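Local structure of KLLA0B12012p (Kluyveromyces lactis, 6Y3P) at residues A[56-61]-A[69-74]; A[73-78]-A[320-325]; A[327-332]-A[344-349]. The protein probably binds ATP through its C-terminal ATP-grasp domain of the tubulin-tyrosine ligase family, the part described here, and partners the mRNA decapping enzyme Dcp2. All coordinates share one frame; numbering follows the deposited sequence.

Interaction 1 (A[56-61]-A[69-74]); sequences EQLDMD and YHANSY
Asp-59 N donates to the phenol oxygen of Tyr-69 in an almost straight bond, Asp-59 N to Tyr-69 OH 2.9 Å with 172° at the hydrogen. The long tyrosine side chain gets there because its CG is anti to the backbone N (chi1 178°), which lays the ring across the side chain of Leu-58 at about a right angle. Leu-58 fills the buried middle with its two methyls: CD1 rests 3.6 Å from Ser-73 CB, while CD2 packs 4.0 Å from Ala-71 CB, where a methyl is small enough to let the leucine in. Both branches also meet the amide oxygen of Asn-72, at 3.5 Å from Leu-58 CD1 to Asn-72 OD1. The two segments belong to a beta-alpha-beta unit: 69-74 begins as its second parallel strand, and 56-61 leads from strand 48-52 into helix 60-65. Asp-59 is the N-cap of that helix and accepts a weak bond from Asp-61 N. Met-60 starts away from the strand, but its chain folds back and brings CE to 4.0 Å from Ser-73 CB. In the second shell, strand 48-52 and the residue after it fix the polar ends: Tyr-69 OH is also hydrogen-bonded to His-51 ND1, and Asn-72 OD1 accepts from Gly-53 N.

Interaction 2 (A[73-78]-A[320-325]); sequences SYIYRK and RPLKNS
Ser-325 meets Ser-73 and Tyr-74 at once, joining the loop before helix 78-81 to the one before strand 326-335, and its two side-chain atoms serve different ends. Among the polar contacts, its hydroxyl donates to the backbone carbonyl of Ser-73, Ser-325 OG to Ser-73 O 3.0 Å, approaching 27° from the carbonyl plane. A second bond, Arg-320 N to Tyr-76 O at 3.3 Å, is weak, so the loops share little regular backbone pairing. The aromatic contacts centre on Tyr-74. Ser-325 CB sits over the middle of one face of its ring, 3.7 Å from the centroid, in a CH-pi contact, while Leu-322 N comes to the ring edge near its plane, 3.4 Å from Tyr-74 CE2. With CG anti to the carbonyl carbon (chi1 -74°), the ring is carried into the bend of 320-325, where Leu-322 to Ser-325 form a type I beta turn. Its phenol group reaches past Ser-325 to bond Gly-225 O. A leucine in place of Tyr-74 would probably leave Gly-225 O without this hydrogen-bond partner and take away the flat face on which Ser-325 CB rests. The apolar contacts run outward from the ring: Pro-321 CB lies 4.1 Å from Tyr-74 CE2, and Leu-322 CD2 touches Ile-75 CB at 4.2 Å. At the solvent-facing end, the methylenes of the extended Arg-320 chain cross the CD2-CE2 side of the Tyr-76 ring at a slant, with Arg-320 CD 3.7 Å from Tyr-76 CD2; any cation-pi attraction is long and weak. The buried end thus couples one small serine, a backbone carbonyl and an aromatic face through a directed hydroxyl bond, whereas the exposed end relies on hydrocarbon contact that leaves the arginine charge at the surface.

Interaction 3 (A[327-332]-A[344-349]); sequences ETFGFD and LEVNAF
Phe-331 has its CG anti to the carbonyl carbon (chi1 -85°), and so has Val-346 its CG2; as a non-hydrogen-bonded pair they leave the same face of the sheet, and these torsions turn the ring under the valine methyls. Val-346 CG2 stands over the centre of the Phe-331 ring, 3.7 Å from the centroid, and CG1 reaches Phe-331 CE1 at 3.6 Å: a branched residue can cover a face with one methyl and the rim with the other. On the opposite face of the sheet, the one carrying Glu-345, Asp-332 and Asn-347 meet with carboxylate and amide planes 64° apart. Asn-347 ND2 is 2.7 Å from Asp-332 OD2, but the angle at the hydrogen is only 116°, so the bond is weak. Asp-332 OD1 is bridged to Arg-218, while Asp-332 OD2 lies 4.2 Å from Glu-345 OE2. This gathering is consistent with the acidic and asparagine side chains that hold magnesium with ATP in relatives of this ATP-grasp family. Gly-330 and Asn-347 exchange two antiparallel backbone bonds, and at Asp-332 a classic beta bulge sets both Leu-344 and Glu-345 opposite one residue. Strand 326-335 pairs on its other edge with strand 215-224, while helix 290-313 packs against Phe-331 and Val-346, and helix 78-81 against Phe-329, Val-346 and Ala-348.

How the interactions relate
Interaction 3 lies near the centre of the chain and is regular antiparallel sheet, held by straight backbone bonds and an apolar face turned to helices. Interactions 1 and 2 lie farther from the chain's centre and depend more on single side chains: interaction 1 is buried within a beta-alpha-beta unit of the parallel sheet, whereas interaction 2 passes from buried serines to an exposed arginine and tyrosine. Those two share Ser-73 and Tyr-74, and Tyr-69 O also receives Asn-324 ND2. Glu-327 ties both to the hairpin, its OE1 taking Tyr-74 N and its OE2 bridging to Arg-77, so that a buried carboxylate links the two sheets through the intervening loop.

Interaction 1 (A[56-61]-A[69-74])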
loop_
_atom_site.group_PDB
_atom_site.type_symbol
_atom_site.label_atom_id
_atom_site.label_comp_id
_atom_site.label_asym_id
_atom_site.label_seq_id
_atom_site.Cartn_x
_atom_site.Cartn_y
_atom_site.Cartn_z
ATOM N N GLU A 56 8.254 2.859 16.224
ATOM C CA GLU A 56 8.819 3.683 17.285
ATOM C C GLU A 56 9.851 2.970 18.163
ATOM O O GLU A 56 10.675 3.665 18.761
ATOM C CB GLU A 56 7.704 4.317 18.158
ATOM C CG GLU A 56 6.921 5.460 17.499
ATOM C CD GLU A 56 7.634 6.403 16.534
ATOM O OE1 GLU A 56 7.123 6.589 15.404
ATOM O OE2 GLU A 56 8.695 6.961 16.903
ATOM N N GLN A 57 9.830 1.605 18.250
ATOM C CA GLN A 57 10.817 0.887 19.095
ATOM C C GLN A 57 12.170 0.729 18.360
ATOM O O GLN A 57 13.200 0.462 18.993
ATOM C CB GLN A 57 10.309 -0.501 19.538
ATOM C CG GLN A 57 8.981 -0.522 20.296
ATOM C CD GLN A 57 8.285 -1.863 20.246
ATOM O OE1 GLN A 57 8.487 -2.690 19.344
ATOM N NE2 GLN A 57 7.394 -2.094 21.178
ATOM N N LEU A 58 12.167 0.871 17.029
ATOM C CA LEU A 58 13.416 0.693 16.279
ATOM C C LEU A 58 14.370 1.885 16.410
ATOM O O LEU A 58 13.927 2.999 16.709
ATOM C CB LEU A 58 13.145 0.338 14.812
ATOM C CG LEU A 58 12.227 -0.853 14.551
ATOM C CD1 LEU A 58 11.926 -0.969 13.081
ATOM C CD2 LEU A 58 12.822 -2.157 15.066
ATOM N N ASP A 59 15.680 1.628 16.242
ATOM C CA ASP A 59 16.707 2.655 16.350
ATOM C C ASP A 59 17.278 2.969 14.981
ATOM O O ASP A 59 18.187 2.282 14.502
ATOM C CB ASP A 59 17.804 2.248 17.342
ATOM C CG ASP A 59 18.720 3.394 17.776
ATOM O OD1 ASP A 59 18.584 4.522 17.223
ATOM O OD2 ASP A 59 19.545 3.178 18.686
ATOM N N MET A 60 16.754 4.045 14.368
ATOM C CA MET A 60 17.125 4.477 13.022
ATOM C C MET A 60 18.566 4.983 12.928
ATOM O O MET A 60 19.191 4.808 11.877
ATOM C CB MET A 60 16.113 5.490 12.449
ATOM C CG MET A 60 14.685 4.934 12.319
ATOM S SD MET A 60 14.552 3.552 11.162
ATOM C CE MET A 60 13.552 2.464 12.075
ATOM N N ASP A 61 19.115 5.534 14.021
ATOM C CA ASP A 61 20.511 5.996 14.057
ATOM C C ASP A 61 21.496 4.814 14.064
ATOM O O ASP A 61 22.534 4.886 13.413
ATOM C CB ASP A 61 20.763 6.959 15.240
ATOM C CG ASP A 61 19.963 8.253 15.151
ATOM O OD1 ASP A 61 18.987 8.401 15.915
ATOM O OD2 ASP A 61 20.303 9.109 14.297
ATOM N N TYR A 69 23.391 -4.170 13.350
ATOM C CA TYR A 69 21.977 -3.977 13.678
ATOM C C TYR A 69 21.080 -4.046 12.452
ATOM O O TYR A 69 21.231 -3.272 11.515
ATOM C CB TYR A 69 21.796 -2.636 14.402
ATOM C CG TYR A 69 20.364 -2.284 14.760
ATOM C CD1 TYR A 69 19.732 -2.869 15.856
ATOM C CD2 TYR A 69 19.680 -1.287 14.071
ATOM C CE1 TYR A 69 18.443 -2.496 16.233
ATOM C CE2 TYR A 69 18.388 -0.910 14.434
ATOM C CZ TYR A 69 17.778 -1.507 15.524
ATOM O OH TYR A 69 16.527 -1.102 15.911
ATOM N N HIS A 70 20.136 -4.977 12.469
ATOM C CA HIS A 70 19.149 -5.161 11.404
ATOM C C HIS A 70 17.805 -4.950 12.012
ATOM O O HIS A 70 17.577 -5.325 13.156
ATOM C CB HIS A 70 19.261 -6.543 10.751
ATOM C CG HIS A 70 20.627 -6.832 10.201
ATOM N ND1 HIS A 70 21.745 -6.899 11.024
ATOM C CD2 HIS A 70 21.007 -7.102 8.932
ATOM C CE1 HIS A 70 22.767 -7.168 10.225
ATOM N NE2 HIS A 70 22.371 -7.315 8.962
ATOM N N ALA A 71 16.952 -4.255 11.299
ATOM C CA ALA A 71 15.613 -3.920 11.759
ATOM C C ALA A 71 14.553 -4.221 10.673
ATOM O O ALA A 71 14.881 -4.352 9.493
ATOM C CB ALA A 71 15.567 -2.453 12.184
ATOM N N ASN A 72 13.284 -4.311 11.084
ATOM C CA ASN A 72 12.154 -4.561 10.191
ATOM C C ASN A 72 11.566 -3.238 9.639
ATOM O O ASN A 72 10.355 -3.067 9.555
ATOM C CB ASN A 72 11.088 -5.430 10.878
ATOM C CG ASN A 72 10.378 -4.758 12.024
ATOM O OD1 ASN A 72 10.994 -4.308 12.980
ATOM N ND2 ASN A 72 9.055 -4.721 11.973
ATOM N N SER A 73 12.439 -2.310 9.239
ATOM C CA SER A 73 12.033 -1.050 8.623
ATOM C C SER A 73 13.175 -0.430 7.856
ATOM O O SER A 73 14.348 -0.598 8.239
ATOM C CB SER A 73 11.554 -0.035 9.663
ATOM O OG SER A 73 10.900 1.052 9.027
ATOM N N TYR A 74 12.812 0.355 6.812
ATOM C CA TYR A 74 13.756 1.161 6.046
ATOM C C TYR A 74 13.695 2.572 6.612
ATOM O O TYR A 74 12.786 2.881 7.388
ATOM C CB TYR A 74 13.456 1.138 4.539
ATOM C CG TYR A 74 13.838 -0.159 3.869
ATOM C CD1 TYR A 74 12.952 -1.229 3.826
ATOM C CD2 TYR A 74 15.063 -0.299 3.224
ATOM C CE1 TYR A 74 13.297 -2.428 3.212
ATOM C CE2 TYR A 74 15.415 -1.490 2.591
ATOM C CZ TYR A 74 14.521 -2.549 2.576
ATOM O OH TYR A 74 14.850 -3.723 1.947
#

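Interaction 2 (A[73-78]-A[320-325])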
loop_
_atom_site.group_PDB
_atom_site.type_symbol
_atom_site.label_atom_id
_atom_site.label_comp_id
_atom_site.label_asym_id
_atom_site.label_seq_id
_atom_site.Cartn_x
_atom_site.Cartn_y
_atom_site.Cartn_z
ATOM N N SER A 73 12.439 -2.310 9.239
ATOM C CA SER A 73 12.033 -1.050 8.623
ATOM C C SER A 73 13.175 -0.430 7.856
ATOM O O SER A 73 14.348 -0.598 8.239
ATOM C CB SER A 73 11.554 -0.035 9.663
ATOM O OG SER A 73 10.900 1.052 9.027
ATOM N N TYR A 74 12.812 0.355 6.812
ATOM C CA TYR A 74 13.756 1.161 6.046
ATOM C C TYR A 74 13.695 2.572 6.612
ATOM O O TYR A 74 12.786 2.881 7.388
ATOM C CB TYR A 74 13.456 1.138 4.539
ATOM C CG TYR A 74 13.838 -0.159 3.869
ATOM C CD1 TYR A 74 12.952 -1.229 3.826
ATOM C CD2 TYR A 74 15.063 -0.299 3.224
ATOM C CE1 TYR A 74 13.297 -2.428 3.212
ATOM C CE2 TYR A 74 15.415 -1.490 2.591
ATOM C CZ TYR A 74 14.521 -2.549 2.576
ATOM O OH TYR A 74 14.850 -3.723 1.947
ATOM N N ILE A 75 14.686 3.412 6.273
ATOM C CA ILE A 75 14.774 4.776 6.780
ATOM C C ILE A 75 14.026 5.764 5.877
ATOM O O ILE A 75 13.186 6.516 6.372
ATOM C CB ILE A 75 16.249 5.156 7.039
ATOM C CG1 ILE A 75 16.779 4.388 8.269
ATOM C CG2 ILE A 75 16.410 6.670 7.254
ATOM C CD1 ILE A 75 18.262 4.516 8.548
ATOM N N TYR A 76 14.332 5.758 4.564
ATOM C CA TYR A 76 13.747 6.671 3.582
ATOM C C TYR A 76 12.688 5.965 2.761
ATOM O O TYR A 76 13.010 5.291 1.787
ATOM C CB TYR A 76 14.840 7.282 2.667
ATOM C CG TYR A 76 15.874 8.110 3.397
ATOM C CD1 TYR A 76 15.567 9.379 3.880
ATOM C CD2 TYR A 76 17.148 7.613 3.640
ATOM C CE1 TYR A 76 16.498 10.131 4.587
ATOM C CE2 TYR A 76 18.098 8.365 4.320
ATOM C CZ TYR A 76 17.772 9.630 4.787
ATOM O OH TYR A 76 18.706 10.388 5.450
ATOM N N ARG A 77 11.429 6.097 3.150
ATOM C CA ARG A 77 10.386 5.430 2.407
ATOM C C ARG A 77 9.152 6.332 2.149
ATOM O O ARG A 77 8.142 5.850 1.646
ATOM C CB ARG A 77 10.039 4.086 3.079
ATOM C CG ARG A 77 9.257 4.157 4.364
ATOM C CD ARG A 77 10.083 3.902 5.610
ATOM N NE ARG A 77 9.377 4.504 6.744
ATOM C CZ ARG A 77 8.586 3.843 7.582
ATOM N NH1 ARG A 77 7.938 4.491 8.543
ATOM N NH2 ARG A 77 8.449 2.528 7.477
ATOM N N LYS A 78 9.269 7.638 2.434
ATOM C CA LYS A 78 8.237 8.678 2.261
ATOM C C LYS A 78 7.720 8.760 0.822
ATOM O O LYS A 78 6.531 8.994 0.609
ATOM C CB LYS A 78 8.790 10.038 2.738
ATOM C CG LYS A 78 8.157 11.284 2.136
ATOM C CD LYS A 78 8.408 12.488 3.007
ATOM C CE LYS A 78 7.791 13.714 2.405
ATOM N NZ LYS A 78 7.814 14.868 3.341
ATOM N N ARG A 320 15.511 4.862 -0.370
ATOM C CA ARG A 320 16.918 4.492 -0.209
ATOM C C ARG A 320 17.007 3.154 0.492
ATOM O O ARG A 320 16.882 3.088 1.723
ATOM C CB ARG A 320 17.737 5.575 0.522
ATOM C CG ARG A 320 17.741 6.919 -0.200
ATOM C CD ARG A 320 18.772 7.890 0.338
ATOM N NE ARG A 320 18.589 9.221 -0.242
ATOM C CZ ARG A 320 19.146 9.634 -1.379
ATOM N NH1 ARG A 320 19.942 8.824 -2.069
ATOM N NH2 ARG A 320 18.911 10.856 -1.834
ATOM N N PRO A 321 17.168 2.060 -0.286
ATOM C CA PRO A 321 17.287 0.741 0.340
ATOM C C PRO A 321 18.595 0.576 1.118
ATOM O O PRO A 321 19.659 1.000 0.678
ATOM C CB PRO A 321 17.171 -0.235 -0.841
ATOM C CG PRO A 321 16.787 0.608 -2.034
ATOM C CD PRO A 321 17.322 1.959 -1.751
ATOM N N LEU A 322 18.473 0.007 2.316
ATOM C CA LEU A 322 19.554 -0.319 3.225
ATOM C C LEU A 322 19.732 -1.822 3.209
ATOM O O LEU A 322 18.748 -2.565 3.280
ATOM C CB LEU A 322 19.192 0.125 4.663
ATOM C CG LEU A 322 19.518 1.553 5.103
ATOM C CD1 LEU A 322 20.900 1.983 4.646
ATOM C CD2 LEU A 322 18.438 2.535 4.663
ATOM N N LYS A 323 20.984 -2.261 3.196
ATOM C CA LYS A 323 21.413 -3.661 3.207
ATOM C C LYS A 323 20.930 -4.410 4.479
ATOM O O LYS A 323 20.621 -5.598 4.433
ATOM C CB LYS A 323 22.960 -3.698 3.101
ATOM C CG LYS A 323 23.573 -5.082 2.912
ATOM C CD LYS A 323 23.805 -5.446 1.456
ATOM C CE LYS A 323 23.678 -6.933 1.239
ATOM N NZ LYS A 323 23.185 -7.241 -0.128
ATOM N N ASN A 324 20.875 -3.709 5.596
ATOM C CA ASN A 324 20.523 -4.281 6.889
ATOM C C ASN A 324 19.046 -4.057 7.275
ATOM O O ASN A 324 18.660 -4.225 8.427
ATOM C CB ASN A 324 21.509 -3.766 7.977
ATOM C CG ASN A 324 21.648 -2.268 8.067
ATOM O OD1 ASN A 324 21.480 -1.510 7.096
ATOM N ND2 ASN A 324 22.001 -1.807 9.240
ATOM N N SER A 325 18.220 -3.706 6.309
ATOM C CA SER A 325 16.793 -3.515 6.551
ATOM C C SER A 325 15.987 -4.517 5.766
ATOM O O SER A 325 16.450 -5.021 4.751
ATOM C CB SER A 325 16.353 -2.121 6.121
ATOM O OG SER A 325 17.012 -1.113 6.856
#

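Interaction 3 (A[327-332]-A[344-349])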
loop_
_atom_site.group_PDB
_atom_site.type_symbol
_atom_site.label_atom_id
_atom_site.label_comp_id
_atom_site.label_asym_id
_atom_site.label_seq_id
_atom_site.Cartn_x
_atom_site.Cartn_y
_atom_site.Cartn_z
ATOM N N GLU A 327 11.401 -4.907 5.182
ATOM C CA GLU A 327 10.144 -4.292 5.564
ATOM C C GLU A 327 9.000 -4.922 4.819
ATOM O O GLU A 327 9.101 -5.105 3.612
ATOM C CB GLU A 327 10.147 -2.754 5.374
ATOM C CG GLU A 327 8.950 -2.096 6.054
ATOM C CD GLU A 327 8.923 -0.588 6.200
ATOM O OE1 GLU A 327 9.978 0.047 5.985
ATOM O OE2 GLU A 327 7.844 -0.042 6.531
ATOM N N THR A 328 7.890 -5.207 5.521
ATOM C CA THR A 328 6.723 -5.697 4.811
ATOM C C THR A 328 5.690 -4.567 4.839
ATOM O O THR A 328 5.389 -3.988 5.885
ATOM C CB THR A 328 6.253 -7.112 5.181
ATOM O OG1 THR A 328 4.862 -7.124 5.479
ATOM C CG2 THR A 328 7.064 -7.768 6.249
ATOM N N PHE A 329 5.231 -4.203 3.652
ATOM C CA PHE A 329 4.276 -3.133 3.444
ATOM C C PHE A 329 2.941 -3.744 3.020
ATOM O O PHE A 329 2.910 -4.839 2.451
ATOM C CB PHE A 329 4.752 -2.206 2.309
ATOM C CG PHE A 329 6.125 -1.597 2.464
ATOM C CD1 PHE A 329 7.251 -2.247 1.968
ATOM C CD2 PHE A 329 6.283 -0.334 3.026
ATOM C CE1 PHE A 329 8.522 -1.658 2.066
ATOM C CE2 PHE A 329 7.554 0.259 3.120
ATOM C CZ PHE A 329 8.662 -0.412 2.648
ATOM N N GLY A 330 1.870 -2.985 3.265
ATOM C CA GLY A 330 0.514 -3.306 2.855
ATOM C C GLY A 330 0.131 -2.521 1.616
ATOM O O GLY A 330 -0.094 -1.311 1.696
ATOM N N PHE A 331 0.104 -3.193 0.442
ATOM C CA PHE A 331 -0.269 -2.548 -0.812
ATOM C C PHE A 331 -1.759 -2.687 -1.039
ATOM O O PHE A 331 -2.281 -3.797 -1.044
ATOM C CB PHE A 331 0.515 -3.108 -2.000
ATOM C CG PHE A 331 1.870 -2.499 -2.248
ATOM C CD1 PHE A 331 2.858 -2.535 -1.270
ATOM C CD2 PHE A 331 2.215 -2.035 -3.510
ATOM C CE1 PHE A 331 4.132 -2.052 -1.532
ATOM C CE2 PHE A 331 3.493 -1.546 -3.769
ATOM C CZ PHE A 331 4.444 -1.559 -2.780
ATOM N N ASP A 332 -2.437 -1.559 -1.200
ATOM C CA ASP A 332 -3.870 -1.542 -1.440
ATOM C C ASP A 332 -4.199 -1.206 -2.877
ATOM O O ASP A 332 -3.862 -0.124 -3.399
ATOM C CB ASP A 332 -4.616 -0.651 -0.437
ATOM C CG ASP A 332 -4.543 -1.240 0.967
ATOM O OD1 ASP A 332 -5.383 -2.121 1.292
ATOM O OD2 ASP A 332 -3.599 -0.893 1.704
ATOM N N LEU A 344 -3.794 2.087 -5.136
ATOM C CA LEU A 344 -4.339 3.209 -4.419
ATOM C C LEU A 344 -3.299 3.777 -3.459
ATOM O O LEU A 344 -3.071 4.984 -3.462
ATOM C CB LEU A 344 -5.636 2.785 -3.692
ATOM C CG LEU A 344 -6.274 3.808 -2.757
ATOM C CD1 LEU A 344 -6.910 4.989 -3.539
ATOM C CD2 LEU A 344 -7.297 3.132 -1.852
ATOM N N GLU A 345 -2.686 2.920 -2.621
ATOM C CA GLU A 345 -1.710 3.359 -1.609
ATOM C C GLU A 345 -0.841 2.228 -1.104
ATOM O O GLU A 345 -1.149 1.039 -1.293
ATOM C CB GLU A 345 -2.422 4.018 -0.408
ATOM C CG GLU A 345 -3.306 3.055 0.376
ATOM C CD GLU A 345 -4.308 3.674 1.333
ATOM O OE1 GLU A 345 -4.143 4.866 1.676
ATOM O OE2 GLU A 345 -5.246 2.957 1.756
ATOM N N VAL A 346 0.237 2.624 -0.422
ATOM C CA VAL A 346 1.202 1.740 0.206
ATOM C C VAL A 346 1.191 2.156 1.678
ATOM O O VAL A 346 1.359 3.326 1.990
ATOM C CB VAL A 346 2.602 1.875 -0.472
ATOM C CG1 VAL A 346 3.668 1.050 0.245
ATOM C CG2 VAL A 346 2.543 1.525 -1.961
ATOM N N ASN A 347 0.907 1.212 2.561
ATOM C CA ASN A 347 0.855 1.439 4.001
ATOM C C ASN A 347 1.998 0.719 4.699
ATOM O O ASN A 347 2.185 -0.488 4.538
ATOM C CB ASN A 347 -0.493 1.002 4.603
ATOM C CG ASN A 347 -1.675 1.743 4.041
ATOM O OD1 ASN A 347 -1.857 2.944 4.261
ATOM N ND2 ASN A 347 -2.490 1.042 3.283
ATOM N N ALA A 348 2.764 1.494 5.449
ATOM C CA ALA A 348 3.862 1.064 6.304
ATOM C C ALA A 348 3.203 0.576 7.579
ATOM O O ALA A 348 2.145 1.097 7.967
ATOM C CB ALA A 348 4.761 2.258 6.640
ATOM N N PHE A 349 3.836 -0.410 8.230
ATOM C CA PHE A 349 3.414 -1.016 9.495
ATOM C C PHE A 349 1.886 -1.316 9.508
ATOM O O PHE A 349 1.141 -0.817 10.362
ATOM C CB PHE A 349 3.912 -0.150 10.675
ATOM C CG PHE A 349 5.403 -0.347 10.872
ATOM C CD1 PHE A 349 6.323 0.287 10.036
ATOM C CD2 PHE A 349 5.884 -1.221 11.843
ATOM C CE1 PHE A 349 7.693 0.062 10.181
ATOM C CE2 PHE A 349 7.253 -1.455 11.976
ATOM C CZ PHE A 349 8.151 -0.801 11.155
#